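Resiniferatoxin-binding, phosphotriesterase-related protein (Rhodobacter sphaeroides 2.4.1, PDB 3K2G) is a two-zinc TIM-barrel protein of the phosphotriesterase family that probably hydrolyses phosphoric ester bonds. Local coordinates at residues I16-L28 with L118-M131. Residues are numbered along the deposited sequence; the frame is centred on the assembly and turned at random.
Sequences IMTVDGPIPSSAL and LRRISAETGVQVVM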
ATOM      1  N   ILE B  16     -35.278 -22.002 -13.361  1.00 18.45           N
ATOM      2  CA  ILE B  16     -35.117 -21.481 -12.005  1.00 18.31           C
ATOM      3  C   ILE B  16     -36.450 -21.532 -11.277  1.00 19.03           C
ATOM      4  O   ILE B  16     -37.478 -21.128 -11.815  1.00 17.57           O
ATOM      5  CB  ILE B  16     -34.594 -20.032 -12.028  1.00 17.45           C
ATOM      6  CG1 ILE B  16     -33.231 -20.005 -12.727  1.00 17.45           C
ATOM      7  CG2 ILE B  16     -34.479 -19.479 -10.595  1.00 17.66           C
ATOM      8  CD1 ILE B  16     -32.692 -18.619 -12.984  1.00 15.94           C
HETATM    9  N   MSE B  17     -36.431 -22.042 -10.053  1.00 19.37           N
HETATM   10  CA  MSE B  17     -37.651 -22.165  -9.270  1.00 20.88           C
HETATM   11  C   MSE B  17     -38.028 -20.919  -8.477  1.00 20.55           C
HETATM   12  O   MSE B  17     -37.354 -20.572  -7.513  1.00 19.38           O
HETATM   13  CB  MSE B  17     -37.532 -23.335  -8.298  1.00 22.65           C
HETATM   14  CG  MSE B  17     -38.808 -23.599  -7.497  1.00 24.89           C
HETATM   15 SE   MSE B  17     -40.336 -24.178  -8.569  1.00 27.59          SE
HETATM   16  CE  MSE B  17     -39.802 -26.056  -8.769  1.00 25.80           C
ATOM     17  N   THR B  18     -39.108 -20.258  -8.881  1.00 20.66           N
ATOM     18  CA  THR B  18     -39.585 -19.075  -8.169  1.00 21.33           C
ATOM     19  C   THR B  18     -40.802 -19.507  -7.352  1.00 21.28           C
ATOM     20  O   THR B  18     -41.301 -20.624  -7.519  1.00 20.08           O
ATOM     21  CB  THR B  18     -40.031 -17.953  -9.126  1.00 23.60           C
ATOM     22  OG1 THR B  18     -41.253 -18.328  -9.769  1.00 22.69           O
ATOM     23  CG2 THR B  18     -38.974 -17.692 -10.174  1.00 22.83           C
ATOM     24  N   VAL B  19     -41.281 -18.627  -6.478  1.00 20.65           N
ATOM     25  CA  VAL B  19     -42.439 -18.934  -5.644  1.00 21.27           C
ATOM     26  C   VAL B  19     -43.690 -19.197  -6.474  1.00 21.47           C
ATOM     27  O   VAL B  19     -44.677 -19.730  -5.969  1.00 22.55           O
ATOM     28  CB  VAL B  19     -42.749 -17.786  -4.671  1.00 20.77           C
ATOM     29  CG1 VAL B  19     -41.602 -17.619  -3.691  1.00 20.78           C
ATOM     30  CG2 VAL B  19     -42.993 -16.504  -5.453  1.00 21.41           C
ATOM     31  N   ASP B  20     -43.655 -18.802  -7.740  1.00 23.45           N
ATOM     32  CA  ASP B  20     -44.792 -19.015  -8.622  1.00 26.30           C
ATOM     33  C   ASP B  20     -44.495 -20.116  -9.632  1.00 27.19           C
ATOM     34  O   ASP B  20     -45.198 -20.256 -10.629  1.00 27.15           O
ATOM     35  CB  ASP B  20     -45.155 -17.726  -9.359  1.00 25.84           C
ATOM     36  CG  ASP B  20     -45.509 -16.594  -8.413  1.00 28.75           C
ATOM     37  OD1 ASP B  20     -46.341 -16.810  -7.498  1.00 25.61           O
ATOM     38  OD2 ASP B  20     -44.956 -15.489  -8.588  1.00 28.45           O
ATOM     39  N   GLY B  21     -43.449 -20.891  -9.375  1.00 26.54           N
ATOM     40  CA  GLY B  21     -43.114 -21.969 -10.283  1.00 27.13           C
ATOM     41  C   GLY B  21     -41.842 -21.745 -11.078  1.00 26.11           C
ATOM     42  O   GLY B  21     -41.161 -20.735 -10.908  1.00 24.82           O
ATOM     43  N   PRO B  22     -41.500 -22.689 -11.969  1.00 25.98           N
ATOM     44  CA  PRO B  22     -40.304 -22.616 -12.804  1.00 24.23           C
ATOM     45  C   PRO B  22     -40.368 -21.574 -13.907  1.00 24.37           C
ATOM     46  O   PRO B  22     -41.430 -21.290 -14.457  1.00 23.80           O
ATOM     47  CB  PRO B  22     -40.201 -24.025 -13.389  1.00 24.45           C
ATOM     48  CG  PRO B  22     -40.936 -24.871 -12.404  1.00 26.39           C
ATOM     49  CD  PRO B  22     -42.123 -24.016 -12.094  1.00 24.93           C
ATOM     50  N   ILE B  23     -39.204 -21.024 -14.226  1.00 23.54           N
ATOM     51  CA  ILE B  23     -39.059 -20.041 -15.288  1.00 23.44           C
ATOM     52  C   ILE B  23     -37.730 -20.329 -15.984  1.00 22.26           C
ATOM     53  O   ILE B  23     -36.809 -20.861 -15.370  1.00 20.12           O
ATOM     54  CB  ILE B  23     -38.999 -18.597 -14.737  1.00 24.39           C
ATOM     55  CG1 ILE B  23     -37.800 -18.449 -13.798  1.00 24.55           C
ATOM     56  CG2 ILE B  23     -40.294 -18.254 -14.025  1.00 23.46           C
ATOM     57  CD1 ILE B  23     -37.476 -17.010 -13.420  1.00 26.26           C
ATOM     58  N   PRO B  24     -37.626 -20.031 -17.287  1.00 23.50           N
ATOM     59  CA  PRO B  24     -36.336 -20.297 -17.936  1.00 23.39           C
ATOM     60  C   PRO B  24     -35.299 -19.348 -17.326  1.00 24.41           C
ATOM     61  O   PRO B  24     -35.627 -18.203 -17.004  1.00 23.62           O
ATOM     62  CB  PRO B  24     -36.620 -20.007 -19.410  1.00 24.21           C
ATOM     63  CG  PRO B  24     -37.818 -19.077 -19.374  1.00 23.70           C
ATOM     64  CD  PRO B  24     -38.653 -19.650 -18.272  1.00 23.44           C
ATOM     65  N   SER B  25     -34.062 -19.815 -17.155  1.00 23.17           N
ATOM     66  CA  SER B  25     -33.027 -18.981 -16.541  1.00 23.32           C
ATOM     67  C   SER B  25     -32.832 -17.672 -17.288  1.00 23.43           C
ATOM     68  O   SER B  25     -32.401 -16.676 -16.704  1.00 21.24           O
ATOM     69  CB  SER B  25     -31.692 -19.734 -16.456  1.00 23.49           C
ATOM     70  OG  SER B  25     -31.156 -19.986 -17.737  1.00 22.69           O
ATOM     71  N   SER B  26     -33.165 -17.677 -18.575  1.00 22.15           N
ATOM     72  CA  SER B  26     -33.031 -16.494 -19.415  1.00 22.76           C
ATOM     73  C   SER B  26     -34.044 -15.421 -19.028  1.00 22.79           C
ATOM     74  O   SER B  26     -33.893 -14.256 -19.401  1.00 22.50           O
ATOM     75  CB  SER B  26     -33.238 -16.871 -20.886  1.00 24.45           C
ATOM     76  OG  SER B  26     -34.527 -17.430 -21.090  1.00 22.65           O
ATOM     77  N   ALA B  27     -35.075 -15.819 -18.287  1.00 22.66           N
ATOM     78  CA  ALA B  27     -36.115 -14.886 -17.863  1.00 23.21           C
ATOM     79  C   ALA B  27     -35.813 -14.208 -16.523  1.00 22.26           C
ATOM     80  O   ALA B  27     -36.558 -13.329 -16.086  1.00 21.10           O
ATOM     81  CB  ALA B  27     -37.453 -15.603 -17.784  1.00 22.63           C
ATOM     82  N   LEU B  28     -34.726 -14.614 -15.875  1.00 19.80           N
ATOM     83  CA  LEU B  28     -34.363 -14.025 -14.587  1.00 19.22           C
ATOM     84  C   LEU B  28     -34.108 -12.530 -14.758  1.00 18.87           C
ATOM     85  O   LEU B  28     -34.655 -11.718 -14.023  1.00 18.55           O
ATOM     86  CB  LEU B  28     -33.119 -14.711 -14.016  1.00 17.47           C
ATOM     87  CG  LEU B  28     -32.813 -14.379 -12.552  1.00 19.12           C
ATOM     88  CD1 LEU B  28     -33.935 -14.911 -11.657  1.00 16.71           C
ATOM     89  CD2 LEU B  28     -31.480 -15.000 -12.154  1.00 17.65           C
ATOM     90  N   LEU B 118     -44.498 -13.680   0.096  1.00 25.18           N
ATOM     91  CA  LEU B 118     -43.690 -13.555  -1.113  1.00 24.95           C
ATOM     92  C   LEU B 118     -44.552 -13.611  -2.374  1.00 23.94           C
ATOM     93  O   LEU B 118     -44.352 -12.833  -3.305  1.00 22.40           O
ATOM     94  CB  LEU B 118     -42.624 -14.662  -1.167  1.00 24.65           C
ATOM     95  CG  LEU B 118     -41.519 -14.638  -0.105  1.00 25.98           C
ATOM     96  CD1 LEU B 118     -40.444 -15.654  -0.463  1.00 23.20           C
ATOM     97  CD2 LEU B 118     -40.914 -13.240  -0.022  1.00 23.46           C
ATOM     98  N   ARG B 119     -45.512 -14.531  -2.403  1.00 25.08           N
ATOM     99  CA  ARG B 119     -46.388 -14.659  -3.561  1.00 26.50           C
ATOM    100  C   ARG B 119     -47.252 -13.417  -3.768  1.00 27.42           C
ATOM    101  O   ARG B 119     -47.492 -12.995  -4.903  1.00 27.58           O
ATOM    102  CB  ARG B 119     -47.262 -15.910  -3.423  1.00 27.78           C
ATOM    103  CG  ARG B 119     -46.532 -17.192  -3.810  1.00 26.75           C
ATOM    104  CD  ARG B 119     -47.358 -18.440  -3.543  1.00 28.62           C
ATOM    105  NE  ARG B 119     -46.794 -19.604  -4.227  1.00 30.79           N
ATOM    106  CZ  ARG B 119     -47.273 -20.842  -4.136  1.00 31.82           C
ATOM    107  NH1 ARG B 119     -48.333 -21.095  -3.379  1.00 31.53           N
ATOM    108  NH2 ARG B 119     -46.698 -21.827  -4.816  1.00 31.40           N
ATOM    109  N   ARG B 120     -47.717 -12.821  -2.678  1.00 28.33           N
ATOM    110  CA  ARG B 120     -48.530 -11.620  -2.805  1.00 29.52           C
ATOM    111  C   ARG B 120     -47.646 -10.507  -3.358  1.00 27.50           C
ATOM    112  O   ARG B 120     -48.073  -9.720  -4.203  1.00 27.15           O
ATOM    113  CB  ARG B 120     -49.111 -11.208  -1.450  1.00 31.42           C
ATOM    114  CG  ARG B 120     -49.873  -9.892  -1.500  1.00 34.07           C
ATOM    115  CD  ARG B 120     -50.385  -9.475  -0.135  1.00 37.82           C
ATOM    116  NE  ARG B 120     -50.735  -8.056  -0.121  1.00 40.31           N
ATOM    117  CZ  ARG B 120     -51.053  -7.368   0.972  1.00 40.61           C
ATOM    118  NH1 ARG B 120     -51.072  -7.963   2.158  1.00 41.20           N
ATOM    119  NH2 ARG B 120     -51.336  -6.077   0.880  1.00 41.98           N
ATOM    120  N   ILE B 121     -46.403 -10.454  -2.889  1.00 27.49           N
ATOM    121  CA  ILE B 121     -45.474  -9.433  -3.354  1.00 25.50           C
ATOM    122  C   ILE B 121     -45.172  -9.612  -4.841  1.00 24.76           C
ATOM    123  O   ILE B 121     -45.216  -8.652  -5.611  1.00 23.02           O
ATOM    124  CB  ILE B 121     -44.157  -9.471  -2.550  1.00 25.92           C
ATOM    125  CG1 ILE B 121     -44.454  -9.180  -1.075  1.00 24.27           C
ATOM    126  CG2 ILE B 121     -43.174  -8.462  -3.116  1.00 25.43           C
ATOM    127  CD1 ILE B 121     -43.252  -9.268  -0.169  1.00 23.82           C
ATOM    128  N   SER B 122     -44.875 -10.843  -5.247  1.00 25.38           N
ATOM    129  CA  SER B 122     -44.578 -11.110  -6.649  1.00 26.52           C
ATOM    130  C   SER B 122     -45.815 -10.832  -7.497  1.00 27.25           C
ATOM    131  O   SER B 122     -45.717 -10.290  -8.596  1.00 26.76           O
ATOM    132  CB  SER B 122     -44.136 -12.563  -6.846  1.00 26.43           C
ATOM    133  OG  SER B 122     -45.199 -13.464  -6.592  1.00 28.43           O
ATOM    134  N   ALA B 123     -46.982 -11.197  -6.977  1.00 28.09           N
ATOM    135  CA  ALA B 123     -48.225 -10.982  -7.706  1.00 30.55           C
ATOM    136  C   ALA B 123     -48.525  -9.500  -7.933  1.00 30.57           C
ATOM    137  O   ALA B 123     -48.847  -9.093  -9.047  1.00 30.17           O
ATOM    138  CB  ALA B 123     -49.387 -11.644  -6.971  1.00 30.75           C
ATOM    139  N   GLU B 124     -48.401  -8.692  -6.885  1.00 31.74           N
ATOM    140  CA  GLU B 124     -48.693  -7.264  -6.997  1.00 32.31           C
ATOM    141  C   GLU B 124     -47.602  -6.391  -7.610  1.00 31.58           C
ATOM    142  O   GLU B 124     -47.890  -5.295  -8.087  1.00 31.70           O
ATOM    143  CB  GLU B 124     -49.074  -6.698  -5.629  1.00 34.04           C
ATOM    144  CG  GLU B 124     -50.373  -7.252  -5.073  1.00 36.74           C
ATOM    145  CD  GLU B 124     -50.745  -6.626  -3.748  1.00 38.60           C
ATOM    146  OE1 GLU B 124     -50.663  -5.386  -3.641  1.00 39.71           O
ATOM    147  OE2 GLU B 124     -51.127  -7.367  -2.817  1.00 40.94           O
ATOM    148  N   THR B 125     -46.359  -6.863  -7.611  1.00 28.77           N
ATOM    149  CA  THR B 125     -45.266  -6.068  -8.167  1.00 27.07           C
ATOM    150  C   THR B 125     -44.863  -6.515  -9.565  1.00 26.49           C
ATOM    151  O   THR B 125     -44.315  -5.729 -10.335  1.00 25.35           O
ATOM    152  CB  THR B 125     -44.016  -6.140  -7.286  1.00 26.15           C
ATOM    153  OG1 THR B 125     -43.513  -7.481  -7.290  1.00 23.45           O
ATOM    154  CG2 THR B 125     -44.345  -5.726  -5.861  1.00 25.73           C
ATOM    155  N   GLY B 126     -45.134  -7.775  -9.889  1.00 25.84           N
ATOM    156  CA  GLY B 126     -44.771  -8.290 -11.193  1.00 24.51           C
ATOM    157  C   GLY B 126     -43.317  -8.716 -11.210  1.00 24.67           C
ATOM    158  O   GLY B 126     -42.784  -9.111 -12.242  1.00 24.93           O
ATOM    159  N   VAL B 127     -42.673  -8.625 -10.052  1.00 23.97           N
ATOM    160  CA  VAL B 127     -41.275  -9.002  -9.911  1.00 21.24           C
ATOM    161  C   VAL B 127     -41.193 -10.462  -9.470  1.00 20.43           C
ATOM    162  O   VAL B 127     -41.882 -10.878  -8.543  1.00 19.02           O
ATOM    163  CB  VAL B 127     -40.566  -8.097  -8.867  1.00 21.89           C
ATOM    164  CG1 VAL B 127     -39.172  -8.636  -8.561  1.00 20.42           C
ATOM    165  CG2 VAL B 127     -40.482  -6.668  -9.396  1.00 20.18           C
ATOM    166  N   GLN B 128     -40.354 -11.236 -10.146  1.00 20.18           N
ATOM    167  CA  GLN B 128     -40.186 -12.652  -9.830  1.00 21.05           C
ATOM    168  C   GLN B 128     -39.386 -12.815  -8.543  1.00 20.72           C
ATOM    169  O   GLN B 128     -38.354 -12.170  -8.362  1.00 18.55           O
ATOM    170  CB  GLN B 128     -39.477 -13.358 -10.989  1.00 22.77           C
ATOM    171  CG  GLN B 128     -40.141 -13.093 -12.329  1.00 25.79           C
ATOM    172  CD  GLN B 128     -39.314 -13.559 -13.513  1.00 28.25           C
ATOM    173  OE1 GLN B 128     -38.113 -13.291 -13.593  1.00 26.07           O
ATOM    174  NE2 GLN B 128     -39.959 -14.244 -14.448  1.00 25.07           N
ATOM    175  N   VAL B 129     -39.871 -13.680  -7.657  1.00 19.11           N
ATOM    176  CA  VAL B 129     -39.213 -13.925  -6.379  1.00 18.77           C
ATOM    177  C   VAL B 129     -38.765 -15.369  -6.169  1.00 17.87           C
ATOM    178  O   VAL B 129     -39.557 -16.308  -6.316  1.00 16.75           O
ATOM    179  CB  VAL B 129     -40.138 -13.527  -5.202  1.00 18.25           C
ATOM    180  CG1 VAL B 129     -39.495 -13.890  -3.872  1.00 16.93           C
ATOM    181  CG2 VAL B 129     -40.426 -12.036  -5.259  1.00 17.15           C
ATOM    182  N   VAL B 130     -37.491 -15.533  -5.818  1.00 16.32           N
ATOM    183  CA  VAL B 130     -36.912 -16.845  -5.545  1.00 15.66           C
ATOM    184  C   VAL B 130     -36.779 -16.984  -4.028  1.00 17.10           C
ATOM    185  O   VAL B 130     -36.280 -16.070  -3.367  1.00 16.57           O
ATOM    186  CB  VAL B 130     -35.513 -16.995  -6.180  1.00 14.69           C
ATOM    187  CG1 VAL B 130     -34.914 -18.330  -5.783  1.00 14.52           C
ATOM    188  CG2 VAL B 130     -35.614 -16.890  -7.698  1.00 15.30           C
HETATM  189  N   MSE B 131     -37.211 -18.126  -3.491  1.00 17.37           N
HETATM  190  CA  MSE B 131     -37.181 -18.374  -2.045  1.00 18.77           C
HETATM  191  C   MSE B 131     -36.068 -19.302  -1.559  1.00 19.06           C
HETATM  192  O   MSE B 131     -35.781 -20.336  -2.175  1.00 19.85           O
HETATM  193  CB  MSE B 131     -38.539 -18.929  -1.609  1.00 19.14           C
HETATM  194  CG  MSE B 131     -38.659 -19.332  -0.139  1.00 22.58           C
HETATM  195 SE   MSE B 131     -40.525 -19.755   0.293  1.00 25.74          SE
HETATM  196  CE  MSE B 131     -40.628 -21.422  -0.730  1.00 22.23           C
TER
HETATM  197  O   HOH W   1     -38.577 -20.209  -5.015  1.00 18.51           O
HETATM  198  O   HOH W   2     -42.327 -15.195  -8.618  1.00 19.70           O
HETATM  199  O   HOH W   3     -47.969 -14.835  -6.812  1.00 23.45           O
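V19, in the turn of the hairpin formed by strands 15-18 and 21-24, meets barrel strand 128-131 through one backbone bond, V19 N to V129 O at 2.9 Å, and strand 16-18 crosses that strand at 98°, nearly at right angles. V19 drops its side chain between strand and helix: CG1 lies 3.9 Å from M131 CB and also packs on L118 CD1, while CG2 rests on V129 CB. Its carbonyl is gripped side-on by R119, whose NE (2.7 Å) and NH2 (3.1 Å) both bind V19 O within the guanidinium plane; NH1 turns to a salt bridge with D169. The D20 carboxylate is nearly parallel to the guanidinium (14°), but OD1 sits well out of that plane, 4.3 Å from R119 NE, so only charge attracts them. OD2 lies 2.9 Å from S122 OG and takes a proton from a water that in turn accepts from V129 N; a second water links OD1 to R119 O. Another joins M17 O to M131 N. T18 OG1, between backbone N and carbonyl carbon (chi1 71°), donates to G21 O and accepts from D20 N, an ST turn. At the hairpin's start, I16 CG2 crosses V130 CG2. The hairpin is thus fastened to the edge of strand 128-131 facing away from strand 102-105, and to the preceding helix; waters serve V129 N and M131 N, and R119 probably polarises the V19 carbonyl.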